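Local coordinates for protein SOSEKI 4 (PDB 6RSN) that forms polymeric filaments through its DIX-like domain and interprets polarity cues to influence plant cell division orientation, also promoting auxin biosynthesis and signalling, at residues E25-S30 with I40-D45; N49-A52 with S56-S59. The protein carries 1 engineered substitution. All blocks are in the same frame, centred on the assembly; numbering follows the deposited sequence. Where two conformers were deposited one is given.

Contact 1 (E25-S30 with I40-D45)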
ATOM      1  N   GLU A  25       9.810  -0.669   5.170  1.00 28.40           N
ATOM      2  CA  GLU A  25      10.685  -0.473   4.022  1.00 31.03           C
ATOM      3  C   GLU A  25      10.486  -1.614   3.041  1.00 30.31           C
ATOM      4  O   GLU A  25      10.418  -2.771   3.466  1.00 30.78           O
ATOM      5  CB  GLU A  25      12.122  -0.377   4.540  1.00 36.33           C
ATOM      6  CG  GLU A  25      12.308   0.896   5.346  1.00 40.32           C
ATOM      7  CD  GLU A  25      13.744   1.137   5.700  1.00 48.64           C
ATOM      8  OE1 GLU A  25      14.432   0.139   5.974  1.00 50.37           O
ATOM      9  OE2 GLU A  25      14.162   2.313   5.651  1.00 54.05           O
ATOM     10  N   VAL A  26      10.292  -1.287   1.753  1.00 29.84           N
ATOM     11  CA  VAL A  26       9.978  -2.298   0.754  1.00 32.06           C
ATOM     12  C   VAL A  26      11.115  -2.458  -0.258  1.00 34.82           C
ATOM     13  O   VAL A  26      11.426  -1.513  -0.978  1.00 37.84           O
ATOM     14  CB  VAL A  26       8.646  -1.987   0.064  1.00 29.97           C
ATOM     15  CG1 VAL A  26       8.388  -2.976  -1.071  1.00 32.25           C
ATOM     16  CG2 VAL A  26       7.527  -2.045   1.110  1.00 30.24           C
ATOM     17  N   PRO A  27      11.710  -3.666  -0.401  1.00 36.28           N
ATOM     18  CA  PRO A  27      12.667  -3.906  -1.491  1.00 40.39           C
ATOM     19  C   PRO A  27      11.999  -3.837  -2.867  1.00 41.06           C
ATOM     20  O   PRO A  27      10.948  -4.454  -3.082  1.00 40.65           O
ATOM     21  CB  PRO A  27      13.278  -5.292  -1.189  1.00 40.15           C
ATOM     22  CG  PRO A  27      12.954  -5.523   0.288  1.00 36.92           C
ATOM     23  CD  PRO A  27      11.627  -4.811   0.534  1.00 36.37           C
ATOM     24  N   LEU A  28      12.612  -3.064  -3.769  1.00 47.73           N
ATOM     25  CA  LEU A  28      12.197  -2.868  -5.156  1.00 50.74           C
ATOM     26  C   LEU A  28      12.675  -4.016  -6.041  1.00 53.95           C
ATOM     27  O   LEU A  28      13.785  -4.529  -5.889  1.00 59.11           O
ATOM     28  CB  LEU A  28      12.814  -1.571  -5.674  1.00 53.93           C
ATOM     29  CG  LEU A  28      11.986  -0.317  -5.433  1.00 55.45           C
ATOM     30  CD1 LEU A  28      12.350   0.777  -6.421  1.00 60.70           C
ATOM     31  CD2 LEU A  28      10.509  -0.642  -5.509  1.00 53.28           C
ATOM     32  N   SER A  29      11.812  -4.407  -6.979  1.00 53.35           N
ATOM     33  CA  SER A  29      12.123  -5.406  -7.982  1.00 55.73           C
ATOM     34  C   SER A  29      12.667  -4.712  -9.234  1.00 59.16           C
ATOM     35  O   SER A  29      13.617  -5.210  -9.845  1.00 59.64           O
ATOM     36  CB  SER A  29      10.910  -6.275  -8.273  1.00 54.87           C
ATOM     37  OG  SER A  29       9.742  -5.484  -8.501  1.00 59.50           O
ATOM     38  N   SER A  30      12.079  -3.548  -9.585  1.00 57.66           N
ATOM     39  CA  SER A  30      12.573  -2.694 -10.665  1.00 59.29           C
ATOM     40  C   SER A  30      12.993  -1.330 -10.130  1.00 58.95           C
ATOM     41  O   SER A  30      12.356  -0.764  -9.248  1.00 60.97           O
ATOM     42  CB  SER A  30      11.534  -2.480 -11.734  1.00 60.88           C
ATOM     43  OG  SER A  30      11.816  -1.254 -12.414  1.00 64.54           O
ATOM     44  N   ILE A  40       3.236  -6.378  -1.248  1.00 22.84           N
ATOM     45  CA  ILE A  40       2.624  -7.590  -0.721  1.00 24.22           C
ATOM     46  C   ILE A  40       3.701  -8.624  -0.357  1.00 24.61           C
ATOM     47  O   ILE A  40       3.640  -9.279   0.687  1.00 24.88           O
ATOM     48  CB  ILE A  40       1.613  -8.167  -1.727  1.00 25.26           C
ATOM     49  CG1 ILE A  40       0.481  -7.180  -2.046  1.00 28.73           C
ATOM     50  CG2 ILE A  40       1.088  -9.500  -1.223  1.00 28.09           C
ATOM     51  CD1 ILE A  40      -0.283  -6.701  -0.893  1.00 31.31           C
ATOM     52  N   ASN A  41       4.738  -8.753  -1.208  1.00 25.41           N
ATOM     53  CA  ASN A  41       5.834  -9.653  -0.836  1.00 26.87           C
ATOM     54  C   ASN A  41       6.490  -9.290   0.497  1.00 25.78           C
ATOM     55  O   ASN A  41       6.849 -10.167   1.319  1.00 26.63           O
ATOM     56  CB  ASN A  41       6.902  -9.690  -1.941  1.00 32.14           C
ATOM     57  CG  ASN A  41       6.395 -10.434  -3.153  1.00 36.79           C
ATOM     58  OD1 ASN A  41       5.535 -11.308  -3.030  1.00 41.50           O
ATOM     59  ND2 ASN A  41       6.905 -10.113  -4.334  1.00 39.81           N
ATOM     60  N   ARG A  42       6.679  -8.003   0.732  1.00 25.44           N
ATOM     61  CA  ARG A  42       7.294  -7.555   1.973  1.00 24.05           C
ATOM     62  C   ARG A  42       6.347  -7.828   3.137  1.00 22.76           C
ATOM     63  O   ARG A  42       6.780  -8.243   4.220  1.00 21.84           O
ATOM     64  CB  ARG A  42       7.625  -6.060   1.883  1.00 26.87           C
ATOM     65  CG  ARG A  42       8.183  -5.433   3.166  1.00 27.15           C
ATOM     66  CD  ARG A  42       9.406  -6.264   3.521  1.00 30.47           C
ATOM     67  NE  ARG A  42      10.219  -5.502   4.472  1.00 34.28           N
ATOM     68  CZ  ARG A  42      11.163  -6.019   5.219  1.00 37.82           C
ATOM     69  NH1 ARG A  42      11.464  -7.301   5.115  1.00 38.25           N
ATOM     70  NH2 ARG A  42      11.852  -5.248   6.054  1.00 42.23           N
ATOM     71  N   LEU A  43       5.049  -7.526   2.950  1.00 21.48           N
ATOM     72  CA  LEU A  43       4.121  -7.832   4.053  1.00 19.86           C
ATOM     73  C   LEU A  43       4.074  -9.334   4.339  1.00 20.43           C
ATOM     74  O   LEU A  43       3.911  -9.764   5.490  1.00 20.90           O
ATOM     75  CB  LEU A  43       2.708  -7.324   3.705  1.00 21.01           C
ATOM     76  CG  LEU A  43       2.565  -5.810   3.815  1.00 22.43           C
ATOM     77  CD1 LEU A  43       1.228  -5.365   3.220  1.00 23.02           C
ATOM     78  CD2 LEU A  43       2.702  -5.334   5.265  1.00 21.31           C
ATOM     79  N   ASN A  44       4.078 -10.159   3.294  1.00 21.62           N
ATOM     80  CA  ASN A  44       4.089 -11.606   3.507  1.00 22.99           C
ATOM     81  C   ASN A  44       5.272 -11.991   4.380  1.00 24.68           C
ATOM     82  O   ASN A  44       5.134 -12.869   5.255  1.00 23.30           O
ATOM     83  CB  ASN A  44       4.179 -12.352   2.155  1.00 22.52           C
ATOM     84  CG  ASN A  44       2.884 -12.229   1.362  1.00 23.46           C
ATOM     85  OD1 ASN A  44       1.863 -11.763   1.822  1.00 23.52           O
ATOM     86  ND2 ASN A  44       2.901 -12.678   0.113  1.00 26.89           N
ATOM     87  N   ASP A  45       6.446 -11.369   4.121  1.00 23.81           N
ATOM     88  CA  ASP A  45       7.625 -11.700   4.947  1.00 27.67           C
ATOM     89  C   ASP A  45       7.459 -11.243   6.403  1.00 25.43           C
ATOM     90  O   ASP A  45       7.767 -11.972   7.365  1.00 26.94           O
ATOM     91  CB  ASP A  45       8.884 -11.106   4.308  1.00 30.25           C
ATOM     92  CG  ASP A  45       9.338 -11.864   3.067  1.00 38.83           C
ATOM     93  OD1 ASP A  45       8.889 -13.038   2.857  1.00 39.29           O
ATOM     94  OD2 ASP A  45      10.182 -11.309   2.338  1.00 44.28           O
TER
HETATM   95  O   HOH W   1      10.524  -2.564   7.294  1.00 31.64           O

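Contact 2 (N49-A52 with S56-S59)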
ATOM      1  N   ASN A  49       1.861 -14.873   5.260  1.00 20.21           N
ATOM      2  CA  ASN A  49       1.084 -14.861   4.021  1.00 22.92           C
ATOM      3  C   ASN A  49      -0.400 -14.590   4.228  1.00 22.40           C
ATOM      4  O   ASN A  49      -1.080 -14.124   3.306  1.00 23.71           O
ATOM      5  CB  ASN A  49       1.181 -16.219   3.318  1.00 27.91           C
ATOM      6  CG  ASN A  49       2.525 -16.379   2.638  1.00 32.39           C
ATOM      7  OD1 ASN A  49       3.221 -17.381   2.790  1.00 43.05           O
ATOM      8  ND2 ASN A  49       2.891 -15.397   1.859  1.00 32.15           N
ATOM      9  N   GLY A  50      -0.877 -14.872   5.427  1.00 21.14           N
ATOM     10  CA  GLY A  50      -2.298 -14.684   5.657  1.00 21.66           C
ATOM     11  C   GLY A  50      -2.761 -13.263   5.974  1.00 21.81           C
ATOM     12  O   GLY A  50      -3.962 -13.077   6.240  1.00 22.74           O
HETATM   13  N   MSE A  51      -1.854 -12.260   5.945  1.00 18.94           N
HETATM   14  CA  MSE A  51      -2.282 -10.917   6.324  1.00 18.20           C
HETATM   15  C   MSE A  51      -2.753 -10.146   5.080  1.00 18.73           C
HETATM   16  O   MSE A  51      -3.894  -9.600   5.070  1.00 20.05           O
HETATM   17  CB  MSE A  51      -1.099 -10.236   7.050  1.00 20.62           C
HETATM   18  CG  MSE A  51      -1.412  -8.793   7.486  1.00 20.65           C
HETATM   19 SE   MSE A  51      -0.824  -7.473   6.103  1.00 27.27          SE
HETATM   20  CE  MSE A  51      -1.349  -5.805   7.051  1.00 26.87           C
ATOM     21  N   ALA A  52      -1.887  -9.948   4.052  1.00 18.24           N
ATOM     22  CA  ALA A  52      -2.222  -8.915   3.055  1.00 18.20           C
ATOM     23  C   ALA A  52      -3.455  -9.308   2.240  1.00 20.48           C
ATOM     24  O   ALA A  52      -4.160  -8.428   1.785  1.00 19.51           O
ATOM     25  CB  ALA A  52      -1.066  -8.645   2.155  1.00 20.29           C
ATOM     26  N   SER A  56      -8.220  -5.186   0.608  1.00 18.99           N
ATOM     27  CA  SER A  56      -8.171  -4.651  -0.740  1.00 19.45           C
ATOM     28  C   SER A  56      -7.314  -3.380  -0.711  1.00 19.04           C
ATOM     29  O   SER A  56      -7.503  -2.545   0.174  1.00 19.94           O
ATOM     30  CB  SER A  56      -9.640  -4.234  -1.071  1.00 22.71           C
ATOM     31  OG  SER A  56      -9.571  -3.731  -2.393  1.00 28.76           O
ATOM     32  N   TRP A  57      -6.322  -3.281  -1.630  1.00 18.35           N
ATOM     33  CA  TRP A  57      -5.299  -2.231  -1.470  1.00 18.99           C
ATOM     34  C   TRP A  57      -5.501  -1.067  -2.441  1.00 19.81           C
ATOM     35  O   TRP A  57      -5.941  -1.271  -3.569  1.00 20.39           O
ATOM     36  CB  TRP A  57      -3.858  -2.802  -1.635  1.00 19.96           C
ATOM     37  CG  TRP A  57      -3.585  -3.784  -0.534  1.00 18.41           C
ATOM     38  CD1 TRP A  57      -3.837  -5.134  -0.501  1.00 19.45           C
ATOM     39  CD2 TRP A  57      -3.032  -3.456   0.756  1.00 18.06           C
ATOM     40  NE1 TRP A  57      -3.441  -5.652   0.717  1.00 19.09           N
ATOM     41  CE2 TRP A  57      -2.951  -4.657   1.502  1.00 18.62           C
ATOM     42  CE3 TRP A  57      -2.585  -2.253   1.335  1.00 20.12           C
ATOM     43  CZ2 TRP A  57      -2.477  -4.691   2.822  1.00 20.14           C
ATOM     44  CZ3 TRP A  57      -2.062  -2.289   2.607  1.00 19.53           C
ATOM     45  CH2 TRP A  57      -2.002  -3.493   3.348  1.00 20.33           C
ATOM     46  N   SER A  58      -5.216   0.133  -1.939  0.50 18.78           N
ATOM     47  CA  SER A  58      -5.357   1.349  -2.731  0.50 18.82           C
ATOM     48  C   SER A  58      -4.092   2.177  -2.484  0.50 20.35           C
ATOM     49  O   SER A  58      -3.346   1.948  -1.515  0.50 20.22           O
ATOM     50  CB  SER A  58      -6.598   2.118  -2.324  0.50 18.29           C
ATOM     51  OG  SER A  58      -7.819   1.403  -2.629  0.50 17.49           O
ATOM     52  N   SER A  59      -3.815   3.121  -3.387  1.00 20.71           N
ATOM     53  CA  SER A  59      -2.752   4.072  -3.104  1.00 22.64           C
ATOM     54  C   SER A  59      -3.333   5.477  -3.178  1.00 25.88           C
ATOM     55  O   SER A  59      -4.265   5.763  -3.934  1.00 23.50           O
ATOM     56  CB  SER A  59      -1.566   3.896  -4.050  1.00 25.72           C
ATOM     57  OG  SER A  59      -1.983   4.208  -5.382  1.00 28.51           O
TER

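Contact 1 (E25-S30 with I40-D45)
Arg42 reaches from helix 36-47 to the end of strand 22-27 and brings a different part of its side chain to each of Glu25, Val26 and Pro27. The bond from CA to CB of Arg42 points toward the strand, placing CB 4.1 Å from CG2 of Val26. The same methyl carbon is also 4.0 Å from CG of Arg42, the two side chains sliding past each other in opposite directions. At CG the chain bends, the second torsion being 56°, and this turns the rest of the side chain across the strand. CD of Arg42 then lies 4.0 Å from CD of Pro27, where the proline ring crosses the arginine at about a right angle. At NE the contact becomes polar: NE of Arg42 donates to the backbone O of Glu25 over 2.9 Å. The N-H points only roughly at the oxygen (138°), and O lies 29° out of the guanidinium plane, although NE itself sits almost in line with the C=O bond. Further out, NH2 of Arg42 donates over 3.2 Å to a water that also accepts from N of Glu25 at 2.9 Å. The arginine thus serves both backbone polar groups of one strand residue, O directly and N through water. The Glu25 carboxylate forms no salt bridge with it; OE1 remains 6.0 Å from NH2 of Arg42, so any attraction between these charges is probably long-range. Strand 22-27 is outermost in the five-stranded sheet of this chain. On its inner flank Val26 makes backbone hydrogen bonds with Val6 of strand 5-13, while the Val26 side chain also touches Val8 and Leu34. Arg42 therefore links the rim of the sheet to a helix whose next residue, Leu43, packs on Tyr10, Met51 and Trp57.

Contact 2 (N49-A52 with S56-S59)
The indole of Trp57 meets Ala52 and Met51 with its edge, and its pyrrole nitrogen makes the one hydrogen bond between the two segments. NE1 of Trp57 donates to the backbone O of Ala52 over 3.1 Å, with a nearly straight N-H...O angle of 163°. The oxygen lies close to the ring plane, whereas NE1 stands somewhat tilted from the carbonyl plane of Ala52. The only polar atom of a buried indole is thereby satisfied by the backbone of Ala52, in the short, weakly bonded helix 49-52. Beside this bond the Ala52 methyl approaches obliquely, out of the ring plane and on the other side of it from O, its CB lying 4.1 Å from NE1 and 4.3 Å from CZ2 of Trp57. Trp57 presents this edge because its CG is anti to the carbonyl carbon (chi1 -64°) and the ring plane stands about at a right angle to the CA-CB-CG plane (chi2 89°). Packing is slacker further along the ring. Met51, a selenomethionine, brings its terminal CE near the ring plane but leaves it 4.4 Å from CH2 of Trp57, a light apolar touch. A sulfate ion, probably from the crystallisation liquor, lies about 5 Å from this side chain. The outer parts of both segments differ from this buried edge: Asn49 and Gly50 are exposed, and the CA-CB bond of Ser56 turns away from helix 49-52. Leu12, Ile40 and Leu43 also touch the indole, joining it to strand 5-13 and helix 36-47. A tryptophan on an interior strand, packed beneath helix 36-47 and helix 49-52, belongs to the hydrophobic core between sheet and helix of a ubiquitin-like fold, here the DIX-like oligomerization domain of SOSEKI 4.

Overall arrangement
From the N terminus, the chain lays down strands 5-13 and 22-27, passes through the short strand 34-35 and enters helix 36-47, whose return to the outer strand is contact 1. Only after this loop has closed does the chain reach 49-52 and open the shorter one ended by contact 2 on strand 55-63. The two loops are therefore in series and neither crosses the other. The centres of the two contacts lie about 12 Å apart, and residues of helix 36-47 bridge them, the Ile40 side chain also reaching the Ala52 methyl. Together the contacts tie consecutive helical segments to two different strands, one outermost and one interior, of the same mixed sheet.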